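Long-range contacts in glycinin A3B4 subunit (Glycine max, PDB 2D5F), which probably serves as an 11S storage globulin of the soybean seed, built from two cupin domains per chain and assembling into a hexamer: residues B[164-172]-B[229-237]; B[343-351]-B[485-493]. All coordinates share one frame; numbering follows the deposited sequence.

Contact 1: B[164-172]-B[229-237]; sequences YLAGNPDIE and SPDDERKQI
Asp232 OD1, on a carboxylate whose OD2 lies 4.0 Å from Gly167 CA, is gripped twice by Arg234: the backbone N reaches it nearly along the C-O direction at 2.8 Å, and NE meets it on the syn side. NH2 of the same guanidinium binds OD2, making a side-on, two-nitrogen salt bridge with both oxygens close to the guanidinium plane. With an alanine in place of Asp232, the Arg234 guanidinium would probably lose its anionic mate and become free to turn, which could disturb its bond to Asn469 O of a second subunit. Lys235, the next residue, forms the salt bridge that joins the two segments. Its chain runs extended and kinks at the last torsion (chi4 -54°), turning NZ onto the syn side of Asp170 OD1 at 2.9 Å, 32° out of the carboxylate plane. Where the two backbones pass, Lys235 CA-H points almost straight at Asn168 O (3.4 Å), and a water donates to both Asn168 O and Asp232 O. Farther along, Ser229 OG accepts a weak bond from Gly167 N (3.0 Å). At the other end Gln236 crosses Tyr164 at about a right angle, CB lying 3.4 Å from CZ, while the Tyr164 hydroxyl bonds His58, a residue of the carbonate pocket. Asp232 and Arg234 form an Asx turn within a loop. The two loops meet where the chain leaves a cupin barrel at strand 163-164 for helices 210-216 and 221-226 and returns in strand 237-239, both strands pairing with 56-62.

Contact 2: B[343-351]-B[485-493]; sequences FYNPKAGRI and GNSGPLVNP
Leu490 turns CG away from its own carbonyl carbon (chi1 -63°), which carries both methyls into the hairpin 343-351, and Phe343 has a matching first torsion (-67°) that sets its ring beside Pro489. CD1 of Leu490 reaches the hairpin backbone, 3.4 Å from Gly349 O and close to Arg350 CA. CD2 instead meets the Ile351 side chain, 3.8 Å from its CD1, the two chains lying aslant. Pro489 CG touches both that Ile351 methyl and the phenyl ring, 3.7 Å from Phe343 CD2. Toward the hairpin turn, Ala348 CB rests on the backbone of Val491 (C at 3.6 Å) and near Leu490 CB, while Asn492 CB lies 3.3 Å from Lys347 O.

The amide of Asn345 is fixed from its own side: OD1 accepts Lys347 N at 2.9 Å in an Asx turn, the donor tilted 20° from the carbonyl plane. ND2 is thereby directed across the contact, where it makes a weak bond to Leu490 O (3.3 Å). Nearby Asn492 ND2 is another donor and offers it no bond. Ala348 and Gly349 together face Asn345 in a classic beta bulge, and Asn345 O accepts from both their nitrogens.

Strand 490-491 belongs to the sheet of 379-385, so the contact brings it against the hairpin that is outermost, within this chain, in the other sheet of the second cupin domain. Glu90 of a third subunit accepts hydrogen bonds from the backbone nitrogens of Ser487 and Gly488. With a single weak direct hydrogen bond crossing between the segments, cohesion probably comes mainly from the fit of Leu490 and Pro489 against apolar side chains and backbone.

How the contacts relate
Contact 1 belongs to the first cupin domain and contact 2 to the second, and they lie on opposite sides of the chain's centre, their own centres 48 Å apart and their nearest atoms about 27 Å. They come in series, the first complete before the second opens. No sheet is shared, but the layouts correspond: strand 237-239 follows two helices and pairs with 56-62, as 490-491 follows a run of helices and pairs with 379-385. Each contact thus sits where the chain re-enters a barrel. Both also face neighbours, contact 1 a second subunit and contact 2 a third and a fourth, consistent with a role in hexamer assembly.

Contact 1: B[164-172]-B[229-237]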
loop_
_atom_site.group_PDB
_atom_site.type_symbol
_atom_site.label_atom_id
_atom_site.label_comp_id
_atom_site.label_asym_id
_atom_site.label_seq_id
_atom_site.Cartn_x
_atom_site.Cartn_y
_atom_site.Cartn_z
ATOM N N TYR B 164 -1.473 -4.229 34.625
ATOM C CA TYR B 164 -2.660 -4.969 35.036
ATOM C C TYR B 164 -3.824 -4.033 35.305
ATOM O O TYR B 164 -3.659 -2.981 35.926
ATOM C CB TYR B 164 -2.388 -5.830 36.282
ATOM C CG TYR B 164 -1.782 -7.175 35.956
ATOM C CD1 TYR B 164 -0.402 -7.377 36.007
ATOM C CD2 TYR B 164 -2.588 -8.234 35.528
ATOM C CE1 TYR B 164 0.163 -8.602 35.632
ATOM C CE2 TYR B 164 -2.039 -9.452 35.152
ATOM C CZ TYR B 164 -0.666 -9.631 35.202
ATOM O OH TYR B 164 -0.132 -10.832 34.803
ATOM N N LEU B 165 -4.996 -4.411 34.811
ATOM C CA LEU B 165 -6.198 -3.621 35.014
ATOM C C LEU B 165 -6.895 -4.052 36.303
ATOM O O LEU B 165 -7.763 -3.348 36.818
ATOM C CB LEU B 165 -7.146 -3.799 33.825
ATOM C CG LEU B 165 -6.760 -3.047 32.549
ATOM C CD1 LEU B 165 -7.464 -3.645 31.356
ATOM C CD2 LEU B 165 -7.115 -1.583 32.710
ATOM N N ALA B 166 -6.513 -5.215 36.821
ATOM C CA ALA B 166 -7.118 -5.735 38.045
ATOM C C ALA B 166 -6.147 -6.566 38.867
ATOM O O ALA B 166 -5.091 -6.974 38.383
ATOM C CB ALA B 166 -8.348 -6.580 37.704
ATOM N N GLY B 167 -6.522 -6.811 40.117
ATOM C CA GLY B 167 -5.704 -7.607 41.008
ATOM C C GLY B 167 -4.530 -6.880 41.633
ATOM O O GLY B 167 -4.339 -5.678 41.447
ATOM N N ASN B 168 -3.755 -7.632 42.404
ATOM C CA ASN B 168 -2.561 -7.124 43.057
ATOM C C ASN B 168 -1.461 -8.095 42.651
ATOM O O ASN B 168 -1.160 -9.057 43.363
ATOM C CB ASN B 168 -2.730 -7.126 44.571
ATOM C CG ASN B 168 -1.453 -6.776 45.285
ATOM O OD1 ASN B 168 -0.740 -5.857 44.880
ATOM N ND2 ASN B 168 -1.151 -7.502 46.358
ATOM N N PRO B 169 -0.842 -7.848 41.487
ATOM C CA PRO B 169 0.221 -8.708 40.965
ATOM C C PRO B 169 1.590 -8.532 41.582
ATOM O O PRO B 169 1.873 -7.531 42.227
ATOM C CB PRO B 169 0.240 -8.344 39.488
ATOM C CG PRO B 169 0.028 -6.842 39.548
ATOM C CD PRO B 169 -1.112 -6.725 40.564
ATOM N N ASP B 170 2.434 -9.534 41.378
ATOM C CA ASP B 170 3.819 -9.483 41.818
ATOM C C ASP B 170 4.559 -9.154 40.514
ATOM O O ASP B 170 4.023 -9.381 39.424
ATOM C CB ASP B 170 4.278 -10.845 42.340
ATOM C CG ASP B 170 3.874 -11.092 43.790
ATOM O OD1 ASP B 170 4.136 -12.206 44.286
ATOM O OD2 ASP B 170 3.309 -10.179 44.431
ATOM N N ILE B 171 5.772 -8.622 40.616
ATOM C CA ILE B 171 6.551 -8.283 39.426
ATOM C C ILE B 171 6.874 -9.562 38.657
ATOM O O ILE B 171 7.325 -10.549 39.244
ATOM C CB ILE B 171 7.873 -7.590 39.809
ATOM C CG1 ILE B 171 7.584 -6.337 40.636
ATOM C CG2 ILE B 171 8.651 -7.210 38.548
ATOM C CD1 ILE B 171 6.838 -5.262 39.878
ATOM N N GLU B 172 6.646 -9.553 37.347
ATOM C CA GLU B 172 6.921 -10.738 36.540
ATOM C C GLU B 172 8.325 -10.709 35.952
ATOM O O GLU B 172 8.908 -11.753 35.659
ATOM C CB GLU B 172 5.871 -10.873 35.431
ATOM C CG GLU B 172 4.476 -11.041 35.992
ATOM C CD GLU B 172 3.391 -11.110 34.936
ATOM O OE1 GLU B 172 2.209 -11.059 35.322
ATOM O OE2 GLU B 172 3.708 -11.221 33.733
ATOM N N SER B 229 -8.367 -3.258 44.268
ATOM C CA SER B 229 -7.841 -4.522 44.797
ATOM C C SER B 229 -7.003 -4.315 46.061
ATOM O O SER B 229 -5.892 -4.830 46.166
ATOM C CB SER B 229 -6.980 -5.214 43.739
ATOM O OG SER B 229 -7.685 -5.360 42.525
ATOM N N PRO B 230 -7.538 -3.582 47.048
ATOM C CA PRO B 230 -6.804 -3.323 48.290
ATOM C C PRO B 230 -6.447 -4.525 49.176
ATOM O O PRO B 230 -5.375 -4.543 49.778
ATOM C CB PRO B 230 -7.705 -2.321 49.009
ATOM C CG PRO B 230 -9.076 -2.762 48.596
ATOM C CD PRO B 230 -8.897 -3.015 47.114
ATOM N N ASP B 231 -7.321 -5.525 49.254
ATOM C CA ASP B 231 -7.054 -6.685 50.109
ATOM C C ASP B 231 -6.803 -7.990 49.351
ATOM O O ASP B 231 -6.661 -9.057 49.956
ATOM C CB ASP B 231 -8.224 -6.889 51.073
ATOM C CG ASP B 231 -8.662 -5.598 51.739
ATOM O OD1 ASP B 231 -7.818 -4.940 52.380
ATOM O OD2 ASP B 231 -9.853 -5.242 51.617
ATOM N N ASP B 232 -6.739 -7.898 48.028
ATOM C CA ASP B 232 -6.528 -9.063 47.181
ATOM C C ASP B 232 -5.128 -9.642 47.339
ATOM O O ASP B 232 -4.137 -8.940 47.146
ATOM C CB ASP B 232 -6.749 -8.675 45.720
ATOM C CG ASP B 232 -6.961 -9.868 44.831
ATOM O OD1 ASP B 232 -6.443 -10.952 45.167
ATOM O OD2 ASP B 232 -7.642 -9.716 43.795
ATOM N N GLU B 233 -5.048 -10.928 47.672
ATOM C CA GLU B 233 -3.762 -11.594 47.855
ATOM C C GLU B 233 -3.605 -12.784 46.915
ATOM O O GLU B 233 -2.710 -13.606 47.090
ATOM C CB GLU B 233 -3.624 -12.072 49.306
ATOM C CG GLU B 233 -3.879 -10.987 50.345
ATOM C CD GLU B 233 -2.878 -9.843 50.271
ATOM O OE1 GLU B 233 -3.126 -8.792 50.901
ATOM O OE2 GLU B 233 -1.839 -9.991 49.592
ATOM N N ARG B 234 -4.471 -12.869 45.911
ATOM C CA ARG B 234 -4.436 -13.974 44.959
ATOM C C ARG B 234 -3.373 -13.827 43.866
ATOM O O ARG B 234 -2.941 -14.818 43.272
ATOM C CB ARG B 234 -5.810 -14.129 44.305
ATOM C CG ARG B 234 -6.953 -14.377 45.280
ATOM C CD ARG B 234 -8.287 -14.324 44.555
ATOM N NE ARG B 234 -8.523 -13.000 43.987
ATOM C CZ ARG B 234 -9.445 -12.733 43.067
ATOM N NH1 ARG B 234 -10.226 -13.703 42.605
ATOM N NH2 ARG B 234 -9.578 -11.495 42.600
ATOM N N LYS B 235 -2.955 -12.588 43.619
ATOM C CA LYS B 235 -1.969 -12.263 42.586
ATOM C C LYS B 235 -2.619 -12.304 41.198
ATOM O O LYS B 235 -3.836 -12.475 41.097
ATOM C CB LYS B 235 -0.753 -13.196 42.677
ATOM C CG LYS B 235 -0.022 -13.059 44.023
ATOM C CD LYS B 235 1.244 -13.900 44.106
ATOM C CE LYS B 235 1.767 -13.972 45.540
ATOM N NZ LYS B 235 1.956 -12.623 46.155
ATOM N N GLN B 236 -1.812 -12.149 40.145
ATOM C CA GLN B 236 -2.301 -12.082 38.756
ATOM C C GLN B 236 -3.070 -13.245 38.116
ATOM O O GLN B 236 -3.711 -13.064 37.077
ATOM C CB GLN B 236 -1.147 -11.685 37.826
ATOM C CG GLN B 236 0.102 -12.508 38.002
ATOM C CD GLN B 236 1.150 -11.788 38.828
ATOM O OE1 GLN B 236 2.128 -11.264 38.291
ATOM N NE2 GLN B 236 0.945 -11.749 40.140
ATOM N N ILE B 237 -2.984 -14.438 38.689
ATOM C CA ILE B 237 -3.729 -15.573 38.153
ATOM C C ILE B 237 -4.550 -16.123 39.313
ATOM O O ILE B 237 -4.001 -16.594 40.311
ATOM C CB ILE B 237 -2.811 -16.684 37.602
ATOM C CG1 ILE B 237 -1.988 -16.152 36.425
ATOM C CG2 ILE B 237 -3.655 -17.862 37.129
ATOM C CD1 ILE B 237 -1.103 -17.200 35.772
HETATM O O HOH W 1 -2.029 -10.404 45.331
HETATM O O HOH W 2 -4.517 -10.140 42.874
#

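Contact 2: B[343-351]-B[485-493]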
loop_
_atom_site.group_PDB
_atom_site.type_symbol
_atom_site.label_atom_id
_atom_site.label_comp_id
_atom_site.label_asym_id
_atom_site.label_seq_id
_atom_site.Cartn_x
_atom_site.Cartn_y
_atom_site.Cartn_z
ATOM N N PHE B 343 6.196 -28.115 4.621
ATOM C CA PHE B 343 7.297 -28.937 4.111
ATOM C C PHE B 343 7.089 -30.291 4.787
ATOM O O PHE B 343 6.763 -30.343 5.972
ATOM C CB PHE B 343 8.667 -28.402 4.536
ATOM C CG PHE B 343 9.029 -27.072 3.942
ATOM C CD1 PHE B 343 8.456 -25.897 4.423
ATOM C CD2 PHE B 343 9.986 -26.989 2.936
ATOM C CE1 PHE B 343 8.840 -24.656 3.915
ATOM C CE2 PHE B 343 10.378 -25.755 2.418
ATOM C CZ PHE B 343 9.805 -24.586 2.910
ATOM N N TYR B 344 7.277 -31.384 4.055
ATOM C CA TYR B 344 7.073 -32.699 4.652
ATOM C C TYR B 344 7.807 -33.831 3.948
ATOM O O TYR B 344 7.799 -33.927 2.721
ATOM C CB TYR B 344 5.574 -33.016 4.707
ATOM C CG TYR B 344 5.237 -34.387 5.262
ATOM C CD1 TYR B 344 4.555 -35.325 4.483
ATOM C CD2 TYR B 344 5.592 -34.745 6.564
ATOM C CE1 TYR B 344 4.235 -36.582 4.983
ATOM C CE2 TYR B 344 5.274 -36.004 7.076
ATOM C CZ TYR B 344 4.595 -36.918 6.277
ATOM O OH TYR B 344 4.270 -38.165 6.764
ATOM N N ASN B 345 8.446 -34.673 4.761
ATOM C CA ASN B 345 9.190 -35.856 4.321
ATOM C C ASN B 345 8.817 -36.897 5.373
ATOM O O ASN B 345 9.306 -36.849 6.505
ATOM C CB ASN B 345 10.697 -35.606 4.367
ATOM C CG ASN B 345 11.505 -36.840 3.990
ATOM O OD1 ASN B 345 11.114 -37.969 4.292
ATOM N ND2 ASN B 345 12.645 -36.629 3.344
ATOM N N PRO B 346 7.951 -37.857 5.010
ATOM C CA PRO B 346 7.505 -38.906 5.935
ATOM C C PRO B 346 8.586 -39.586 6.774
ATOM O O PRO B 346 8.300 -40.097 7.855
ATOM C CB PRO B 346 6.768 -39.888 5.018
ATOM C CG PRO B 346 7.476 -39.717 3.706
ATOM C CD PRO B 346 7.612 -38.213 3.620
ATOM N N LYS B 347 9.822 -39.579 6.294
ATOM C CA LYS B 347 10.899 -40.227 7.026
ATOM C C LYS B 347 11.854 -39.279 7.752
ATOM O O LYS B 347 12.840 -39.734 8.341
ATOM C CB LYS B 347 11.693 -41.121 6.071
ATOM C CG LYS B 347 10.824 -42.094 5.283
ATOM C CD LYS B 347 11.656 -42.936 4.321
ATOM C CE LYS B 347 10.768 -43.771 3.408
ATOM N NZ LYS B 347 9.888 -44.691 4.184
ATOM N N ALA B 348 11.570 -37.974 7.717
ATOM C CA ALA B 348 12.430 -36.989 8.373
ATOM C C ALA B 348 11.693 -36.038 9.321
ATOM O O ALA B 348 12.161 -35.776 10.430
ATOM C CB ALA B 348 13.189 -36.182 7.319
ATOM N N GLY B 349 10.550 -35.512 8.886
ATOM C CA GLY B 349 9.798 -34.601 9.730
ATOM C C GLY B 349 8.932 -33.624 8.955
ATOM O O GLY B 349 8.598 -33.868 7.796
ATOM N N ARG B 350 8.567 -32.512 9.590
ATOM C CA ARG B 350 7.731 -31.516 8.934
ATOM C C ARG B 350 7.986 -30.097 9.434
ATOM O O ARG B 350 8.450 -29.892 10.554
ATOM C CB ARG B 350 6.251 -31.872 9.124
ATOM C CG ARG B 350 5.809 -32.040 10.575
ATOM C CD ARG B 350 4.327 -32.400 10.638
ATOM N NE ARG B 350 3.870 -32.804 11.966
ATOM C CZ ARG B 350 3.430 -31.973 12.909
ATOM N NH1 ARG B 350 3.035 -32.455 14.080
ATOM N NH2 ARG B 350 3.379 -30.667 12.688
ATOM N N ILE B 351 7.684 -29.118 8.587
ATOM C CA ILE B 351 7.862 -27.715 8.934
ATOM C C ILE B 351 6.602 -26.961 8.537
ATOM O O ILE B 351 6.114 -27.104 7.410
ATOM C CB ILE B 351 9.054 -27.093 8.186
ATOM C CG1 ILE B 351 10.336 -27.852 8.525
ATOM C CG2 ILE B 351 9.184 -25.608 8.544
ATOM C CD1 ILE B 351 11.479 -27.544 7.569
ATOM N N GLY B 485 19.800 -37.278 -4.092
ATOM C CA GLY B 485 19.203 -37.219 -2.768
ATOM C C GLY B 485 17.887 -36.466 -2.747
ATOM O O GLY B 485 17.515 -35.830 -3.735
ATOM N N ASN B 486 17.171 -36.555 -1.627
ATOM C CA ASN B 486 15.903 -35.851 -1.481
ATOM C C ASN B 486 16.181 -34.373 -1.723
ATOM O O ASN B 486 17.285 -33.896 -1.470
ATOM C CB ASN B 486 15.313 -36.088 -0.081
ATOM C CG ASN B 486 16.362 -36.044 1.019
ATOM O OD1 ASN B 486 16.107 -36.456 2.152
ATOM N ND2 ASN B 486 17.545 -35.540 0.691
ATOM N N SER B 487 15.181 -33.654 -2.216
ATOM C CA SER B 487 15.347 -32.243 -2.540
ATOM C C SER B 487 15.146 -31.230 -1.404
ATOM O O SER B 487 15.871 -30.236 -1.320
ATOM C CB SER B 487 14.416 -31.893 -3.700
ATOM O OG SER B 487 14.694 -30.602 -4.205
ATOM N N GLY B 488 14.174 -31.484 -0.536
ATOM C CA GLY B 488 13.881 -30.561 0.550
ATOM C C GLY B 488 14.889 -30.391 1.675
ATOM O O GLY B 488 15.952 -31.012 1.676
ATOM N N PRO B 489 14.565 -29.534 2.660
ATOM C CA PRO B 489 15.396 -29.232 3.831
ATOM C C PRO B 489 15.345 -30.316 4.906
ATOM O O PRO B 489 16.180 -30.346 5.811
ATOM C CB PRO B 489 14.820 -27.908 4.324
ATOM C CG PRO B 489 13.368 -28.058 4.030
ATOM C CD PRO B 489 13.369 -28.670 2.636
ATOM N N LEU B 490 14.360 -31.200 4.815
ATOM C CA LEU B 490 14.225 -32.273 5.795
ATOM C C LEU B 490 14.883 -33.524 5.230
ATOM O O LEU B 490 14.451 -34.055 4.207
ATOM C CB LEU B 490 12.747 -32.511 6.102
ATOM C CG LEU B 490 12.105 -31.277 6.742
ATOM C CD1 LEU B 490 10.593 -31.359 6.664
ATOM C CD2 LEU B 490 12.583 -31.159 8.179
ATOM N N VAL B 491 15.925 -33.990 5.915
ATOM C CA VAL B 491 16.693 -35.150 5.473
ATOM C C VAL B 491 16.669 -36.384 6.369
ATOM O O VAL B 491 16.874 -36.303 7.580
ATOM C CB VAL B 491 18.167 -34.753 5.261
ATOM C CG1 VAL B 491 18.998 -35.978 4.899
ATOM C CG2 VAL B 491 18.262 -33.696 4.172
ATOM N N ASN B 492 16.420 -37.536 5.760
ATOM C CA ASN B 492 16.427 -38.790 6.499
ATOM C C ASN B 492 17.767 -39.438 6.158
ATOM O O ASN B 492 17.938 -40.008 5.083
ATOM C CB ASN B 492 15.248 -39.678 6.076
ATOM C CG ASN B 492 15.245 -39.998 4.589
ATOM O OD1 ASN B 492 15.383 -41.162 4.195
ATOM N ND2 ASN B 492 15.079 -38.969 3.754
ATOM N N PRO B 493 18.749 -39.334 7.066
ATOM C CA PRO B 493 20.058 -39.928 6.791
ATOM C C PRO B 493 20.019 -41.455 6.704
ATOM O O PRO B 493 19.036 -42.059 7.193
ATOM C CB PRO B 493 20.906 -39.423 7.953
ATOM C CG PRO B 493 19.925 -39.406 9.075
ATOM C CD PRO B 493 18.702 -38.781 8.431
ATOM O OXT PRO B 493 20.982 -42.025 6.148
#